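Local atomic coordinates of early 35 kDa protein (Autographa californica nucleopolyhedrovirus, PDB entry 1P35), a protein that inhibits caspases, and so blocks the apoptosis that insect host cells start on infection, and also suppresses the host's antiviral RNA interference. Residues L190-V195 and N283-L288; P180-I185 and N289-L294; Y242-F247 and I263-F268. One frame throughout, in Å; residues are numbered along the deposited sequence.

Interaction 1: L190-V195 and N283-L288. With EDO (1,2-ethanediol), chain F.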
loop_
_atom_site.group_PDB
_atom_site.type_symbol
_atom_site.label_atom_id
_atom_site.label_comp_id
_atom_site.label_asym_id
_atom_site.label_seq_id
_atom_site.Cartn_x
_atom_site.Cartn_y
_atom_site.Cartn_z
ATOM N N LEU A 190 32.243 -9.598 10.179
ATOM C CA LEU A 190 31.266 -9.953 9.156
ATOM C C LEU A 190 30.020 -9.099 9.403
ATOM O O LEU A 190 29.534 -8.984 10.546
ATOM C CB LEU A 190 30.858 -11.407 9.267
ATOM C CG LEU A 190 31.847 -12.476 8.866
ATOM C CD1 LEU A 190 31.128 -13.825 9.028
ATOM C CD2 LEU A 190 32.302 -12.240 7.395
ATOM N N TYR A 191 29.478 -8.549 8.331
ATOM C CA TYR A 191 28.333 -7.633 8.459
ATOM C C TYR A 191 27.152 -8.129 7.673
ATOM O O TYR A 191 27.321 -8.741 6.605
ATOM C CB TYR A 191 28.783 -6.231 7.982
ATOM C CG TYR A 191 29.987 -5.729 8.757
ATOM C CD1 TYR A 191 31.297 -6.159 8.428
ATOM C CD2 TYR A 191 29.813 -4.937 9.905
ATOM C CE1 TYR A 191 32.386 -5.823 9.217
ATOM C CE2 TYR A 191 30.892 -4.592 10.717
ATOM C CZ TYR A 191 32.173 -5.038 10.378
ATOM O OH TYR A 191 33.210 -4.744 11.235
ATOM N N GLU A 192 25.956 -7.918 8.225
ATOM C CA GLU A 192 24.711 -8.371 7.565
ATOM C C GLU A 192 24.081 -7.162 6.955
ATOM O O GLU A 192 24.035 -6.123 7.603
ATOM C CB GLU A 192 23.705 -8.947 8.579
ATOM C CG GLU A 192 24.103 -10.225 9.294
ATOM C CD GLU A 192 23.058 -10.690 10.301
ATOM O OE1 GLU A 192 22.043 -11.297 9.897
ATOM O OE2 GLU A 192 23.244 -10.429 11.501
ATOM N N TYR A 193 23.621 -7.272 5.713
ATOM C CA TYR A 193 22.943 -6.147 5.065
ATOM C C TYR A 193 21.497 -6.461 4.695
ATOM O O TYR A 193 21.159 -7.581 4.412
ATOM C CB TYR A 193 23.627 -5.744 3.796
ATOM C CG TYR A 193 24.981 -5.142 3.935
ATOM C CD1 TYR A 193 26.123 -5.946 4.135
ATOM C CD2 TYR A 193 25.149 -3.759 3.752
ATOM C CE1 TYR A 193 27.407 -5.378 4.130
ATOM C CE2 TYR A 193 26.406 -3.188 3.740
ATOM C CZ TYR A 193 27.535 -3.979 3.919
ATOM O OH TYR A 193 28.763 -3.345 3.841
ATOM N N ASP A 194 20.639 -5.443 4.746
ATOM C CA ASP A 194 19.242 -5.578 4.367
ATOM C C ASP A 194 18.804 -4.151 4.071
ATOM O O ASP A 194 18.257 -3.447 4.939
ATOM C CB ASP A 194 18.361 -6.194 5.468
ATOM C CG ASP A 194 16.931 -6.408 4.975
ATOM O OD1 ASP A 194 16.763 -6.472 3.717
ATOM O OD2 ASP A 194 16.002 -6.522 5.794
ATOM N N VAL A 195 19.042 -3.749 2.823
ATOM C CA VAL A 195 18.791 -2.387 2.407
ATOM C C VAL A 195 18.579 -2.326 0.879
ATOM O O VAL A 195 19.092 -3.181 0.133
ATOM C CB VAL A 195 20.054 -1.527 2.826
ATOM C CG1 VAL A 195 21.391 -2.113 2.120
ATOM C CG2 VAL A 195 19.867 -0.092 2.489
ATOM N N ASN A 283 19.283 -9.182 2.959
ATOM C CA ASN A 283 19.679 -10.354 3.695
ATOM C C ASN A 283 20.989 -10.998 3.183
ATOM O O ASN A 283 21.121 -12.214 3.108
ATOM C CB ASN A 283 18.548 -11.379 3.681
ATOM C CG ASN A 283 17.390 -11.026 4.654
ATOM O OD1 ASN A 283 16.325 -11.682 4.636
ATOM N ND2 ASN A 283 17.600 -10.032 5.512
ATOM N N VAL A 284 21.967 -10.186 2.835
ATOM C CA VAL A 284 23.210 -10.761 2.347
ATOM C C VAL A 284 24.225 -10.419 3.389
ATOM O O VAL A 284 23.997 -9.485 4.168
ATOM C CB VAL A 284 23.625 -10.158 0.994
ATOM C CG1 VAL A 284 22.557 -10.441 -0.018
ATOM C CG2 VAL A 284 23.819 -8.599 1.130
ATOM N N THR A 285 25.316 -11.185 3.446
ATOM C CA THR A 285 26.371 -10.891 4.417
ATOM C C THR A 285 27.685 -10.616 3.656
ATOM O O THR A 285 27.875 -11.081 2.530
ATOM C CB THR A 285 26.601 -12.062 5.366
ATOM O OG1 THR A 285 27.078 -13.162 4.597
ATOM C CG2 THR A 285 25.286 -12.455 6.104
ATOM N N SER A 286 28.583 -9.875 4.277
ATOM C CA SER A 286 29.854 -9.527 3.644
ATOM C C SER A 286 30.838 -9.057 4.666
ATOM O O SER A 286 30.459 -8.658 5.751
ATOM C CB SER A 286 29.657 -8.393 2.643
ATOM O OG SER A 286 30.860 -7.930 2.136
ATOM N N ALA A 287 32.109 -9.118 4.288
ATOM C CA ALA A 287 33.228 -8.693 5.099
ATOM C C ALA A 287 33.515 -7.215 4.769
ATOM O O ALA A 287 34.170 -6.546 5.523
ATOM C CB ALA A 287 34.465 -9.556 4.781
ATOM N N LEU A 288 33.068 -6.748 3.603
ATOM C CA LEU A 288 33.235 -5.340 3.222
ATOM C C LEU A 288 32.153 -4.556 3.997
ATOM O O LEU A 288 30.969 -4.857 3.874
ATOM C CB LEU A 288 32.949 -5.109 1.704
ATOM C CG LEU A 288 34.052 -5.090 0.641
ATOM C CD1 LEU A 288 33.444 -4.872 -0.748
ATOM C CD2 LEU A 288 35.047 -3.955 0.945
HETATM C C1 EDO F . 33.333 -12.746 3.335
HETATM O O1 EDO F . 33.301 -14.188 3.177
HETATM C C2 EDO F . 33.232 -12.108 1.976
HETATM O O2 EDO F . 32.817 -10.760 2.115
#
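Tyr193 and Val284 face each other at the tight end of this antiparallel pairing, where Tyr193 N gives a nearly straight bond to Val284 O (2.7 Å, 172° at the hydrogen) and CB of the tyrosine rests on CG2 of the valine at 3.9 Å. With CG beside the backbone N (chi1 -68°), the Tyr193 ring is carried along the neighbouring strand past CB of Ser286, until its OH donates to Leu288 O at 2.7 Å. That carbonyl oxygen lies at the ring edge, close to its plane, and the bond tethers the far end of the phenol. On the same buried face, Tyr191 and Ser286 form a second hydrogen-bonded pair through two backbone bonds. Ser286 OG in turn accepts from Leu288 N (2.9 Å), closing an ST turn, and is also bonded to Ser215 OG.

The other face is far looser: Glu192 CG and Thr285 CG2 touch at 4.1 Å. At the exposed end, Leu190 CD2 comes no closer than 4.3 Å to Ala287 CB, and a 1,2-ethanediol, probably from the crystallisation liquor, takes a hydrogen bond from Ala287 N through O2 (2.8 Å).

At the opposite end Asp194 turns to His282 and Gln12, while Asn283 and Val284, at the corner where the chain leaves strand 276-282, both stand against Tyr193: a G1 beta bulge in an antiparallel strand pair.

Interaction 2: P180-I185 and N289-L294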
loop_
_atom_site.group_PDB
_atom_site.type_symbol
_atom_site.label_atom_id
_atom_site.label_comp_id
_atom_site.label_asym_id
_atom_site.label_seq_id
_atom_site.Cartn_x
_atom_site.Cartn_y
_atom_site.Cartn_z
ATOM N N PRO A 180 24.961 5.919 2.256
ATOM C CA PRO A 180 25.379 5.343 3.552
ATOM C C PRO A 180 25.069 3.893 3.861
ATOM O O PRO A 180 24.195 3.598 4.680
ATOM C CB PRO A 180 24.751 6.327 4.551
ATOM C CG PRO A 180 23.434 6.651 3.891
ATOM C CD PRO A 180 23.874 6.918 2.432
ATOM N N PHE A 181 25.789 2.973 3.222
ATOM C CA PHE A 181 25.572 1.555 3.490
ATOM C C PHE A 181 26.357 1.056 4.685
ATOM O O PHE A 181 25.969 0.058 5.297
ATOM C CB PHE A 181 25.951 0.691 2.267
ATOM C CG PHE A 181 25.051 0.876 1.091
ATOM C CD1 PHE A 181 23.679 0.815 1.236
ATOM C CD2 PHE A 181 25.583 1.064 -0.185
ATOM C CE1 PHE A 181 22.834 0.927 0.133
ATOM C CE2 PHE A 181 24.744 1.185 -1.301
ATOM C CZ PHE A 181 23.353 1.108 -1.131
ATOM N N ALA A 182 27.464 1.711 5.030
ATOM C CA ALA A 182 28.283 1.199 6.144
ATOM C C ALA A 182 27.611 1.142 7.529
ATOM O O ALA A 182 26.725 1.969 7.881
ATOM C CB ALA A 182 29.636 1.999 6.245
ATOM N N HIS A 183 28.062 0.167 8.311
ATOM C CA HIS A 183 27.534 -0.062 9.657
ATOM C C HIS A 183 28.632 0.277 10.658
ATOM O O HIS A 183 29.814 0.495 10.268
ATOM C CB HIS A 183 27.187 -1.548 9.864
ATOM C CG HIS A 183 26.385 -2.161 8.750
ATOM N ND1 HIS A 183 25.011 -2.214 8.759
ATOM C CD2 HIS A 183 26.775 -2.744 7.594
ATOM C CE1 HIS A 183 24.586 -2.807 7.660
ATOM N NE2 HIS A 183 25.637 -3.139 6.933
ATOM N N GLU A 184 28.251 0.350 11.940
ATOM C CA GLU A 184 29.260 0.541 12.949
ATOM C C GLU A 184 30.093 -0.785 12.909
ATOM O O GLU A 184 29.585 -1.847 12.540
ATOM C CB GLU A 184 28.628 0.668 14.312
ATOM C CG GLU A 184 27.872 -0.545 14.725
ATOM C CD GLU A 184 26.445 -0.597 14.186
ATOM O OE1 GLU A 184 26.117 0.073 13.192
ATOM O OE2 GLU A 184 25.646 -1.343 14.760
ATOM N N ILE A 185 31.357 -0.729 13.297
ATOM C CA ILE A 185 32.212 -1.939 13.310
ATOM C C ILE A 185 31.728 -2.949 14.358
ATOM O O ILE A 185 31.103 -2.532 15.341
ATOM C CB ILE A 185 33.655 -1.536 13.663
ATOM C CG1 ILE A 185 34.121 -0.442 12.696
ATOM C CG2 ILE A 185 34.599 -2.750 13.604
ATOM C CD1 ILE A 185 35.464 0.184 13.083
ATOM N N ASN A 289 32.563 -3.563 4.763
ATOM C CA ASN A 289 31.638 -2.717 5.515
ATOM C C ASN A 289 31.929 -1.308 5.073
ATOM O O ASN A 289 32.718 -0.612 5.703
ATOM C CB ASN A 289 31.897 -2.811 7.021
ATOM C CG ASN A 289 31.001 -1.865 7.795
ATOM O OD1 ASN A 289 29.831 -1.705 7.458
ATOM N ND2 ASN A 289 31.530 -1.256 8.835
ATOM N N LYS A 290 31.347 -0.883 3.963
ATOM C CA LYS A 290 31.631 0.449 3.462
ATOM C C LYS A 290 30.477 1.201 2.740
ATOM O O LYS A 290 29.465 0.604 2.355
ATOM C CB LYS A 290 32.880 0.377 2.545
ATOM C CG LYS A 290 32.771 -0.592 1.399
ATOM C CD LYS A 290 33.976 -0.525 0.417
ATOM C CE LYS A 290 34.019 0.739 -0.435
ATOM N NZ LYS A 290 35.147 0.710 -1.424
ATOM N N ASN A 291 30.633 2.524 2.587
ATOM C CA ASN A 291 29.632 3.302 1.849
ATOM C C ASN A 291 29.976 3.203 0.345
ATOM O O ASN A 291 31.044 2.766 -0.038
ATOM C CB ASN A 291 29.681 4.789 2.298
ATOM C CG ASN A 291 29.387 4.945 3.786
ATOM O OD1 ASN A 291 28.514 4.244 4.315
ATOM N ND2 ASN A 291 30.080 5.871 4.455
ATOM N N VAL A 292 29.047 3.605 -0.498
ATOM C CA VAL A 292 29.278 3.626 -1.934
ATOM C C VAL A 292 29.400 5.125 -2.175
ATOM O O VAL A 292 28.568 5.892 -1.698
ATOM C CB VAL A 292 28.078 3.025 -2.690
ATOM C CG1 VAL A 292 28.083 3.467 -4.125
ATOM C CG2 VAL A 292 28.128 1.506 -2.585
ATOM N N ILE A 293 30.449 5.555 -2.858
ATOM C CA ILE A 293 30.666 6.988 -3.091
ATOM C C ILE A 293 30.727 7.198 -4.598
ATOM O O ILE A 293 31.539 6.547 -5.284
ATOM C CB ILE A 293 31.969 7.428 -2.299
ATOM C CG1 ILE A 293 31.729 7.101 -0.797
ATOM C CG2 ILE A 293 32.249 8.939 -2.452
ATOM C CD1 ILE A 293 32.793 7.541 0.227
ATOM N N LEU A 294 29.830 8.041 -5.132
ATOM C CA LEU A 294 29.786 8.291 -6.594
ATOM C C LEU A 294 29.918 9.757 -6.976
ATOM O O LEU A 294 29.830 10.639 -6.122
ATOM C CB LEU A 294 28.453 7.772 -7.168
ATOM C CG LEU A 294 28.292 6.283 -6.853
ATOM C CD1 LEU A 294 26.851 5.897 -6.915
ATOM C CD2 LEU A 294 29.230 5.430 -7.771
HETATM O O HOH W 1 27.484 4.598 6.812
#
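Ala182 and His183 are gripped by Asn291 and Asn289, two asparagines that tie the loop after strand 176-179 to the chain entering strand 292-295. The pairing thus prolongs a small two-stranded antiparallel sheet, with side-chain amides now taking over from backbone groups.

Three direct hydrogen bonds carry the polar part. The amide of Asn289, with CG anti to its own N (chi1 176°), reaches across and pairs with both the backbone N and O of His183: OD1 receives His183 N at 2.7 Å, in the carbonyl plane and on a lone pair, while ND2 donates to His183 O at 2.8 Å in an almost straight bond (174°). The donor stands well above the plane of that carbonyl, although the oxygen lies in the plane of the amide. Two bonds therefore hold the Asn289 amide flat and fix which end is oxygen. Asn291 OD1 accepts the third bond, from Ala182 N at 2.8 Å, and a water donates both to this oxygen and to Ala182 O, bridging the two segments.

Apolar contact is concentrated at Phe181, whose ring edge meets CG2 of Val292, CD2 lying 3.5 Å from it, with the two side chains running alongside. The valine also touches Gln208 and Phe209 of helix 206-215, and Phe181 packs on Val195 and Ala197 of strand 191-199, so this pair fills the layer between helix and sheet.

The charged groups have partners beyond the two segments: Lys290 makes a salt bridge to Glu211, and Glu184 accepts from Ile3 N.

The imidazole of His183 is turned 21° from the Asn289 amide, and its CD2 edge lies 3.2 Å from Asn289 OD1.

Interaction 3: Y242-F247 and I263-F268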
loop_
_atom_site.group_PDB
_atom_site.type_symbol
_atom_site.label_atom_id
_atom_site.label_comp_id
_atom_site.label_asym_id
_atom_site.label_seq_id
_atom_site.Cartn_x
_atom_site.Cartn_y
_atom_site.Cartn_z
ATOM N N TYR A 242 25.464 -8.175 -10.311
ATOM C CA TYR A 242 24.776 -8.840 -9.214
ATOM C C TYR A 242 25.112 -10.323 -9.053
ATOM O O TYR A 242 25.819 -10.929 -9.866
ATOM C CB TYR A 242 23.244 -8.733 -9.438
ATOM C CG TYR A 242 22.777 -9.414 -10.719
ATOM C CD1 TYR A 242 22.936 -8.811 -11.955
ATOM C CD2 TYR A 242 22.188 -10.681 -10.692
ATOM C CE1 TYR A 242 22.513 -9.452 -13.141
ATOM C CE2 TYR A 242 21.760 -11.322 -11.880
ATOM C CZ TYR A 242 21.934 -10.689 -13.096
ATOM O OH TYR A 242 21.531 -11.301 -14.270
ATOM N N LYS A 243 24.614 -10.899 -7.971
ATOM C CA LYS A 243 24.764 -12.312 -7.758
ATOM C C LYS A 243 23.336 -12.859 -7.711
ATOM O O LYS A 243 22.384 -12.113 -7.388
ATOM C CB LYS A 243 25.487 -12.602 -6.461
ATOM C CG LYS A 243 26.984 -12.558 -6.600
ATOM C CD LYS A 243 27.695 -12.761 -5.284
ATOM C CE LYS A 243 29.224 -12.920 -5.540
ATOM N NZ LYS A 243 29.862 -13.229 -4.285
ATOM N N ALA A 244 23.189 -14.140 -8.054
ATOM C CA ALA A 244 21.890 -14.772 -8.038
ATOM C C ALA A 244 22.061 -16.195 -7.564
ATOM O O ALA A 244 23.099 -16.801 -7.782
ATOM C CB ALA A 244 21.259 -14.755 -9.456
ATOM N N LEU A 245 21.021 -16.734 -6.949
ATOM C CA LEU A 245 21.034 -18.086 -6.456
ATOM C C LEU A 245 20.309 -18.838 -7.544
ATOM O O LEU A 245 19.196 -18.435 -7.954
ATOM C CB LEU A 245 20.254 -18.205 -5.158
ATOM C CG LEU A 245 20.237 -19.640 -4.626
ATOM C CD1 LEU A 245 21.650 -20.065 -4.107
ATOM C CD2 LEU A 245 19.261 -19.712 -3.503
ATOM N N GLU A 246 20.920 -19.926 -8.002
ATOM C CA GLU A 246 20.334 -20.704 -9.082
ATOM C C GLU A 246 20.364 -22.194 -8.832
ATOM O O GLU A 246 21.242 -22.713 -8.176
ATOM C CB GLU A 246 21.058 -20.397 -10.397
ATOM C CG GLU A 246 21.058 -18.943 -10.736
ATOM C CD GLU A 246 21.457 -18.696 -12.162
ATOM O OE1 GLU A 246 21.358 -19.640 -12.924
ATOM O OE2 GLU A 246 21.836 -17.567 -12.522
ATOM N N PHE A 247 19.357 -22.875 -9.341
ATOM C CA PHE A 247 19.285 -24.294 -9.195
ATOM C C PHE A 247 18.268 -24.829 -10.177
ATOM O O PHE A 247 17.654 -24.055 -10.918
ATOM C CB PHE A 247 18.937 -24.706 -7.767
ATOM C CG PHE A 247 17.688 -24.109 -7.259
ATOM C CD1 PHE A 247 16.471 -24.728 -7.503
ATOM C CD2 PHE A 247 17.708 -22.892 -6.578
ATOM C CE1 PHE A 247 15.280 -24.139 -7.078
ATOM C CE2 PHE A 247 16.532 -22.309 -6.154
ATOM C CZ PHE A 247 15.301 -22.945 -6.414
ATOM N N ILE A 263 16.896 -16.850 -8.416
ATOM C CA ILE A 263 16.360 -16.019 -7.336
ATOM C C ILE A 263 17.424 -15.306 -6.487
ATOM O O ILE A 263 18.626 -15.465 -6.713
ATOM C CB ILE A 263 15.418 -16.851 -6.394
ATOM C CG1 ILE A 263 16.142 -18.063 -5.845
ATOM C CG2 ILE A 263 14.207 -17.317 -7.195
ATOM C CD1 ILE A 263 15.359 -18.812 -4.755
ATOM N N PHE A 264 16.941 -14.562 -5.487
ATOM C CA PHE A 264 17.745 -13.739 -4.555
ATOM C C PHE A 264 18.818 -12.960 -5.224
ATOM O O PHE A 264 19.980 -13.032 -4.822
ATOM C CB PHE A 264 18.390 -14.558 -3.456
ATOM C CG PHE A 264 17.487 -15.540 -2.811
ATOM C CD1 PHE A 264 16.156 -15.235 -2.563
ATOM C CD2 PHE A 264 17.995 -16.729 -2.325
ATOM C CE1 PHE A 264 15.362 -16.097 -1.833
ATOM C CE2 PHE A 264 17.213 -17.596 -1.596
ATOM C CZ PHE A 264 15.888 -17.281 -1.343
ATOM N N CYS A 265 18.462 -12.251 -6.289
ATOM C CA CYS A 265 19.433 -11.422 -6.953
ATOM C C CYS A 265 19.660 -10.142 -6.141
ATOM O O CYS A 265 18.710 -9.370 -5.855
ATOM C CB CYS A 265 18.965 -11.038 -8.377
ATOM S SG CYS A 265 18.705 -12.476 -9.476
ATOM N N ASN A 266 20.930 -9.914 -5.818
ATOM C CA ASN A 266 21.371 -8.767 -5.043
ATOM C C ASN A 266 22.535 -8.066 -5.768
ATOM O O ASN A 266 23.433 -8.706 -6.352
ATOM C CB ASN A 266 21.791 -9.238 -3.654
ATOM C CG ASN A 266 20.609 -9.711 -2.831
ATOM O OD1 ASN A 266 19.851 -8.879 -2.272
ATOM N ND2 ASN A 266 20.405 -11.037 -2.779
ATOM N N GLY A 267 22.526 -6.751 -5.710
ATOM C CA GLY A 267 23.565 -5.998 -6.384
ATOM C C GLY A 267 23.163 -4.602 -6.801
ATOM O O GLY A 267 22.436 -3.912 -6.093
ATOM N N PHE A 268 23.650 -4.219 -7.975
ATOM C CA PHE A 268 23.479 -2.902 -8.541
ATOM C C PHE A 268 22.946 -2.972 -9.983
ATOM O O PHE A 268 23.476 -3.727 -10.840
ATOM C CB PHE A 268 24.858 -2.185 -8.565
ATOM C CG PHE A 268 25.469 -1.995 -7.223
ATOM C CD1 PHE A 268 25.955 -3.080 -6.503
ATOM C CD2 PHE A 268 25.471 -0.728 -6.623
ATOM C CE1 PHE A 268 26.432 -2.918 -5.166
ATOM C CE2 PHE A 268 25.937 -0.545 -5.310
ATOM C CZ PHE A 268 26.424 -1.659 -4.563
#
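Leu245 N donates to Ile263 O at 2.7 Å, the shortest bond between the two strands, and Ile263 N returns one to Leu245 O. Further along, Lys243 and Asn266 make a second reciprocal pair, with Lys243 N 3.0 Å from Asn266 O. Between these pairs Ala244 stands opposite two residues, Phe264 and Cys265: the register slips by one, and the additional residue makes a beta bulge. Phe264 sits in it with positive backbone angles (43°/49°), and CA of Cys265 approaches Lys243 O at 3.1 Å in a CA-H...O contact.

The slip places Phe264 beside Leu245 on the same side. CG of Leu245 lies anti to its N (chi1 179°), and CD2 comes within 3.4 Å of CD2 of the phenylalanine, both side chains pointing the same way. Ile263 CD1 covers one face of the Phe264 ring, over its centre, and also meets the edge of the Phe247 ring, lying 3.9 Å from CE2. One methyl group therefore links the two aromatic rings.

Cys265 occupies the other side, its sulfur pressed against Ala244 CB at 3.4 Å and its CB near CD2 of Tyr242. The sulfur approaches that ring obliquely in a sulfur-aromatic contact. The hydroxyl of Tyr242 is bonded to Lys262 and Glu233. Gly267 CA lies 4.2 Å from Tyr242 CA in a non-hydrogen-bonded pair.

This is the body of the beta hairpin 238-249/259-271. Strand 227-234 pairs with its first strand and strand 276-282 with its second, while Lys243 and Phe268 lean on Val213 of helix 206-215, the lysine ammonium reaching the backbone oxygens of Gln214 and Leu216 where that helix gives out.

Along the chain the three contacts are concentric: 180-185 with 289-294 is outermost, 190-195 with 283-288 lies within it, and the hairpin 242-247/263-268 is innermost. Interactions 1 and 2 adjoin, their centres about 11 Å apart, and the His183 and Tyr193 rings meet edge-to-face between them. The centre of interaction 3 lies about 14 Å from that of interaction 1 and about 21 Å from that of interaction 2, touching them through Asn266 with Val284 and Phe268 with Val292. Strand 276-282 connects the hairpin to strand 191-199. Residues 283-294 are thereby joined to strand 191-199 and the loop 180-185, with helix 206-215 touching residues of all three contacts.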